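Local atomic coordinates of chitinase (Thermococcus kodakarensis KOD1, PDB entry 5DHD), a protein that hydrolyses chitin, the part crystallised here being its second chitin-binding domain, which probably holds the enzyme on its insoluble substrate. Residues A[14-19]-A[76-81]; A[37-42]-A[82-87]. All coordinates share one frame; numbering follows the deposited sequence.

Contact 1 (A[14-19]-A[76-81]); sequences TDWGNT and GFIATG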
loop_
_atom_site.group_PDB
_atom_site.type_symbol
_atom_site.label_atom_id
_atom_site.label_comp_id
_atom_site.label_asym_id
_atom_site.label_seq_id
_atom_site.Cartn_x
_atom_site.Cartn_y
_atom_site.Cartn_z
ATOM N N THR A 14 -5.573 7.019 9.589
ATOM C CA THR A 14 -5.886 8.272 10.285
ATOM C C THR A 14 -6.861 9.059 9.418
ATOM O O THR A 14 -6.540 9.439 8.294
ATOM C CB THR A 14 -4.601 9.069 10.557
ATOM O OG1 THR A 14 -3.721 8.259 11.343
ATOM C CG2 THR A 14 -4.915 10.371 11.325
ATOM N N ASP A 15 -8.037 9.335 9.970
ATOM C CA ASP A 15 -9.122 9.986 9.242
ATOM C C ASP A 15 -9.513 11.354 9.802
ATOM O O ASP A 15 -9.838 11.491 10.985
ATOM C CB ASP A 15 -10.314 9.016 9.268
ATOM C CG ASP A 15 -11.586 9.574 8.635
ATOM O OD1 ASP A 15 -11.573 10.660 8.028
ATOM O OD2 ASP A 15 -12.611 8.876 8.748
ATOM N N TRP A 16 -9.475 12.368 8.943
ATOM C CA TRP A 16 -9.869 13.733 9.341
ATOM C C TRP A 16 -10.794 14.347 8.290
ATOM O O TRP A 16 -11.026 15.563 8.300
ATOM C CB TRP A 16 -8.628 14.609 9.480
ATOM C CG TRP A 16 -7.886 14.792 8.186
ATOM C CD1 TRP A 16 -8.211 15.635 7.159
ATOM C CD2 TRP A 16 -6.684 14.123 7.793
ATOM N NE1 TRP A 16 -7.279 15.536 6.150
ATOM C CE2 TRP A 16 -6.329 14.614 6.513
ATOM C CE3 TRP A 16 -5.870 13.151 8.398
ATOM C CZ2 TRP A 16 -5.197 14.167 5.827
ATOM C CZ3 TRP A 16 -4.738 12.703 7.715
ATOM C CH2 TRP A 16 -4.414 13.213 6.442
ATOM N N GLY A 17 -11.350 13.516 7.412
ATOM C CA GLY A 17 -12.192 14.028 6.332
ATOM C C GLY A 17 -11.652 13.316 5.108
ATOM O O GLY A 17 -12.400 12.832 4.250
ATOM N N ASN A 18 -10.326 13.304 5.029
ATOM C CA ASN A 18 -9.603 12.526 4.016
ATOM C C ASN A 18 -8.822 11.591 4.925
ATOM O O ASN A 18 -8.636 11.890 6.116
ATOM C CB ASN A 18 -8.678 13.381 3.155
ATOM C CG ASN A 18 -9.464 14.261 2.217
ATOM O OD1 ASN A 18 -10.465 13.822 1.653
ATOM N ND2 ASN A 18 -9.030 15.508 2.051
ATOM N N THR A 19 -8.346 10.479 4.387
ATOM C CA THR A 19 -7.699 9.488 5.222
ATOM C C THR A 19 -6.293 9.099 4.819
ATOM O O THR A 19 -6.025 8.772 3.664
ATOM C CB THR A 19 -8.586 8.237 5.249
ATOM O OG1 THR A 19 -9.917 8.616 5.637
ATOM C CG2 THR A 19 -8.085 7.220 6.248
ATOM N N GLY A 76 3.447 5.832 2.425
ATOM C CA GLY A 76 2.103 6.200 2.816
ATOM C C GLY A 76 1.373 6.939 1.729
ATOM O O GLY A 76 1.964 7.351 0.725
ATOM N N PHE A 77 0.073 7.103 1.928
ATOM C CA PHE A 77 -0.738 7.826 0.971
ATOM C C PHE A 77 -1.979 8.358 1.658
ATOM O O PHE A 77 -2.333 7.930 2.761
ATOM C CB PHE A 77 -1.161 6.943 -0.224
ATOM C CG PHE A 77 -1.954 5.721 0.153
ATOM C CD1 PHE A 77 -1.319 4.535 0.493
ATOM C CD2 PHE A 77 -3.345 5.761 0.129
ATOM C CE1 PHE A 77 -2.071 3.386 0.812
ATOM C CE2 PHE A 77 -4.106 4.618 0.437
ATOM C CZ PHE A 77 -3.469 3.438 0.779
ATOM N N ILE A 78 -2.622 9.319 1.011
ATOM C CA ILE A 78 -3.851 9.891 1.528
ATOM C C ILE A 78 -4.901 9.697 0.450
ATOM O O ILE A 78 -4.655 9.988 -0.723
ATOM C CB ILE A 78 -3.718 11.399 1.838
ATOM C CG1 ILE A 78 -2.726 11.600 2.991
ATOM C CG2 ILE A 78 -5.116 11.984 2.188
ATOM C CD1 ILE A 78 -2.290 13.055 3.204
ATOM N N ALA A 79 -6.055 9.169 0.842
ATOM C CA ALA A 79 -7.158 8.952 -0.087
ATOM C C ALA A 79 -8.280 9.903 0.316
ATOM O O ALA A 79 -8.451 10.212 1.496
ATOM C CB ALA A 79 -7.644 7.500 -0.049
ATOM N N THR A 80 -9.044 10.374 -0.661
ATOM C CA THR A 80 -10.129 11.297 -0.366
ATOM C C THR A 80 -11.281 10.581 0.320
ATOM O O THR A 80 -11.575 9.423 0.025
ATOM C CB THR A 80 -10.640 11.964 -1.649
ATOM O OG1 THR A 80 -11.148 10.972 -2.544
ATOM C CG2 THR A 80 -9.497 12.740 -2.314
ATOM N N GLY A 81 -11.926 11.284 1.244
ATOM C CA GLY A 81 -13.043 10.698 1.959
ATOM C C GLY A 81 -12.634 9.995 3.239
ATOM O O GLY A 81 -11.446 9.861 3.549
#

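Contact 2 (A[37-42]-A[82-87]); sequences VKLKDG and SESVEA. With PE3 (3,6,9,12,15,18,21,24,27,30,33,36,39-tridecaoxahentetracontane-1,41-diol), chain H; PE3 (3,6,9,12,15,18,21,24,27,30,33,36,39-tridecaoxahentetracontane-1,41-diol), chain F.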
loop_
_atom_site.group_PDB
_atom_site.type_symbol
_atom_site.label_atom_id
_atom_site.label_comp_id
_atom_site.label_asym_id
_atom_site.label_seq_id
_atom_site.Cartn_x
_atom_site.Cartn_y
_atom_site.Cartn_z
ATOM N N VAL A 37 -4.099 -1.426 -3.933
ATOM C CA VAL A 37 -5.122 -0.838 -3.083
ATOM C C VAL A 37 -6.440 -0.645 -3.820
ATOM O O VAL A 37 -6.468 -0.119 -4.934
ATOM C CB VAL A 37 -4.636 0.529 -2.568
ATOM C CG1 VAL A 37 -5.696 1.169 -1.682
ATOM C CG2 VAL A 37 -3.301 0.367 -1.833
ATOM N N LYS A 38 -7.527 -1.079 -3.189
ATOM C CA LYS A 38 -8.864 -0.932 -3.751
ATOM C C LYS A 38 -9.579 0.169 -2.977
ATOM O O LYS A 38 -9.701 0.095 -1.754
ATOM C CB LYS A 38 -9.660 -2.234 -3.617
ATOM C CG LYS A 38 -11.122 -2.141 -4.106
ATOM C CD LYS A 38 -11.204 -1.958 -5.614
ATOM C CE LYS A 38 -12.656 -1.975 -6.107
ATOM N NZ LYS A 38 -13.498 -0.908 -5.470
ATOM N N LEU A 39 -10.043 1.188 -3.688
ATOM C CA LEU A 39 -10.746 2.303 -3.062
ATOM C C LEU A 39 -12.236 2.245 -3.368
ATOM O O LEU A 39 -12.646 1.673 -4.376
ATOM C CB LEU A 39 -10.235 3.636 -3.619
ATOM C CG LEU A 39 -8.746 3.959 -3.511
ATOM C CD1 LEU A 39 -8.475 5.324 -4.130
ATOM C CD2 LEU A 39 -8.330 3.932 -2.050
ATOM N N LYS A 40 -13.043 2.843 -2.498
ATOM C CA LYS A 40 -14.480 2.897 -2.736
ATOM C C LYS A 40 -14.685 3.798 -3.948
ATOM O O LYS A 40 -13.890 4.705 -4.190
ATOM C CB LYS A 40 -15.175 3.511 -1.523
ATOM C CG LYS A 40 -15.464 2.536 -0.401
ATOM C CD LYS A 40 -16.345 3.184 0.662
ATOM C CE LYS A 40 -15.556 3.501 1.919
ATOM N NZ LYS A 40 -16.365 4.274 2.905
ATOM N N ASP A 41 -15.748 3.561 -4.710
ATOM C CA ASP A 41 -16.010 4.375 -5.891
ATOM C C ASP A 41 -16.115 5.847 -5.518
ATOM O O ASP A 41 -16.725 6.200 -4.508
ATOM C CB ASP A 41 -17.305 3.925 -6.579
ATOM C CG ASP A 41 -17.240 2.490 -7.049
ATOM O OD1 ASP A 41 -16.226 2.119 -7.683
ATOM O OD2 ASP A 41 -18.202 1.736 -6.791
ATOM N N GLY A 42 -15.507 6.702 -6.333
ATOM C CA GLY A 42 -15.552 8.126 -6.067
ATOM C C GLY A 42 -14.350 8.646 -5.301
ATOM O O GLY A 42 -14.152 9.855 -5.200
ATOM N N SER A 82 -13.638 9.537 3.976
ATOM C CA SER A 82 -13.441 8.853 5.245
ATOM C C SER A 82 -13.293 7.343 5.066
ATOM O O SER A 82 -14.226 6.663 4.633
ATOM C CB SER A 82 -14.632 9.168 6.147
ATOM O OG SER A 82 -14.523 8.479 7.372
ATOM N N GLU A 83 -12.109 6.834 5.400
ATOM C CA GLU A 83 -11.793 5.412 5.297
ATOM C C GLU A 83 -12.305 4.800 3.998
ATOM O O GLU A 83 -13.102 3.860 4.005
ATOM C CB GLU A 83 -12.398 4.681 6.501
ATOM C CG GLU A 83 -11.791 5.158 7.816
ATOM C CD GLU A 83 -12.369 4.462 9.030
ATOM O OE1 GLU A 83 -12.274 3.218 9.113
ATOM O OE2 GLU A 83 -12.920 5.167 9.900
ATOM N N SER A 84 -11.818 5.324 2.879
ATOM C CA SER A 84 -12.245 4.845 1.572
ATOM C C SER A 84 -11.523 3.593 1.071
ATOM O O SER A 84 -11.941 2.997 0.075
ATOM C CB SER A 84 -12.111 5.944 0.534
ATOM O OG SER A 84 -10.749 6.158 0.235
ATOM N N VAL A 85 -10.442 3.191 1.737
ATOM C CA VAL A 85 -9.730 1.986 1.312
ATOM C C VAL A 85 -10.500 0.745 1.751
ATOM O O VAL A 85 -10.763 0.551 2.941
ATOM C CB VAL A 85 -8.298 1.909 1.897
ATOM C CG1 VAL A 85 -7.691 0.525 1.621
ATOM C CG2 VAL A 85 -7.420 2.981 1.268
ATOM N N GLU A 86 -10.857 -0.095 0.785
ATOM C CA GLU A 86 -11.600 -1.313 1.080
ATOM C C GLU A 86 -10.679 -2.498 1.326
ATOM O O GLU A 86 -11.014 -3.392 2.103
ATOM C CB GLU A 86 -12.530 -1.654 -0.077
ATOM C CG GLU A 86 -13.484 -0.525 -0.425
ATOM C CD GLU A 86 -14.465 -0.897 -1.512
ATOM O OE1 GLU A 86 -14.115 -1.719 -2.386
ATOM O OE2 GLU A 86 -15.588 -0.353 -1.492
ATOM N N ALA A 87 -9.528 -2.512 0.657
ATOM C CA ALA A 87 -8.573 -3.605 0.820
ATOM C C ALA A 87 -7.182 -3.223 0.332
ATOM O O ALA A 87 -7.032 -2.383 -0.553
ATOM C CB ALA A 87 -9.054 -4.838 0.028
HETATM O O13 PE3 H . -12.534 -5.883 7.010
HETATM C C12 PE3 H . -11.204 -5.311 6.765
HETATM C C11 PE3 H . -11.222 -4.319 5.642
HETATM O O10 PE3 H . -11.628 -2.994 6.096
HETATM C C9 PE3 H . -11.749 -2.091 4.945
HETATM C C8 PE3 H . -12.253 -0.666 5.340
HETATM O O7 PE3 H . -13.548 -0.758 6.085
HETATM C C6 PE3 H . -13.995 0.592 6.441
HETATM C C30 PE3 F . -8.214 -9.961 4.316
HETATM C C29 PE3 F . -8.117 -9.158 3.020
HETATM O O28 PE3 F . -9.392 -9.131 2.400
HETATM C C27 PE3 F . -9.271 -8.373 1.193
HETATM C C26 PE3 F . -10.622 -8.328 0.474
HETATM O O25 PE3 F . -11.500 -7.405 1.129
HETATM O O HOH W 1 -17.266 1.288 -3.713
#

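Contact 1 (A[14-19]-A[76-81])
At one end of the four-stranded antiparallel sheet, the hairpin turn between strands 9-15 and 19-26 leans on the last residues of strand 72-79. T19 and A79 form an antiparallel hydrogen-bonded pair: T19 N reaches A79 O at 2.9 Å, nearly straight at the hydrogen (173°), and A79 N returns to T19 O at 2.8 Å. Past this pair side chains take over from the backbone. With CG beside its own backbone N (chi1 -71°), N18 turns its amide toward residues 80-81, where OD1 receives G81 N at 3.0 Å on a lone pair, in the carbonyl plane. An alanine here would keep the CB packing but would probably leave G81 N without this acceptor and the 80-81 turn less firmly held. T19 OG1 donates to G81 O at 2.9 Å, also on a lone pair, and accepts from E83 N. On the other flank the indole of W16 receives I78 CD1 at its edge, with CH2 3.9 Å away, and the two side chains cross at about a right angle; N18 O sits over one face of the ring. Within the turn, D15 OD1 takes G17 N at 2.9 Å, an Asx turn. The chain leaving the strand is thus gripped at both polar backbone atoms of G81: N and O each have a side-chain partner from the hairpin, one an acceptor and the other a donor.

Contact 2 (A[37-42]-A[82-87])
E86 lays its side chain beside that of K38, the two pointing the same way, and crosses K40. Its OE1 meets K38 NZ at 3.2 Å, a salt bridge approached from above the carboxylate plane and not along it. The K38 chain, bent at chi2 (68°) and chi4 (58°), folds back over its own strand, which also brings NZ to L39 O at 2.9 Å. One ammonium group therefore joins the carboxylate to the backbone. The other oxygen, E86 OE2, lies 3.1 Å from K40 CG and accepts from a water that is also bound by D41 N. Farther out, K40 bends at chi3 and carries CE to 3.2 Å from E83 O. On the opposite face, V85 CG2 packs 3.6 Å from L39 CD2 and also touches V37 CG1, adding to a core to which F77 and A79 of the other sheet also contribute. Backbone bonds link the strands: K38 N to A87 O, E86 N to K38 O at 2.8 Å, and K40 N to S84 O. Two polyethylene glycol fragments lie against the 82-87 side, one beside the carbonyls of V85 and E86, the other at A87 CB. E86 and A87 both stand across from K38, which makes this a classic beta bulge, set where strands 34-39 and 85-92 pair in the five-stranded antiparallel sheet of a beta-sandwich.

How the contacts relate
From the N terminus, residues 14-19 turn strand 9-15 into strand 19-26, and the chain then crosses to the second sheet in strand 34-39, whose end and following loop are residues 37-42. After strands 45-49, 51-56 and 59-64 it returns along 72-79, where contact 1 closes a loop of 56 residues. Contact 2 follows at once, with residues 82-87 closing a loop of 39 residues back to 37-42. The segments alternate, so the two loops cross. Contact 1 holds an end of the four-stranded sheet and contact 2 an end of the five-stranded one; the passage through 80-84 bridges them. There A79 CB packs 3.4 Å from S84 OG.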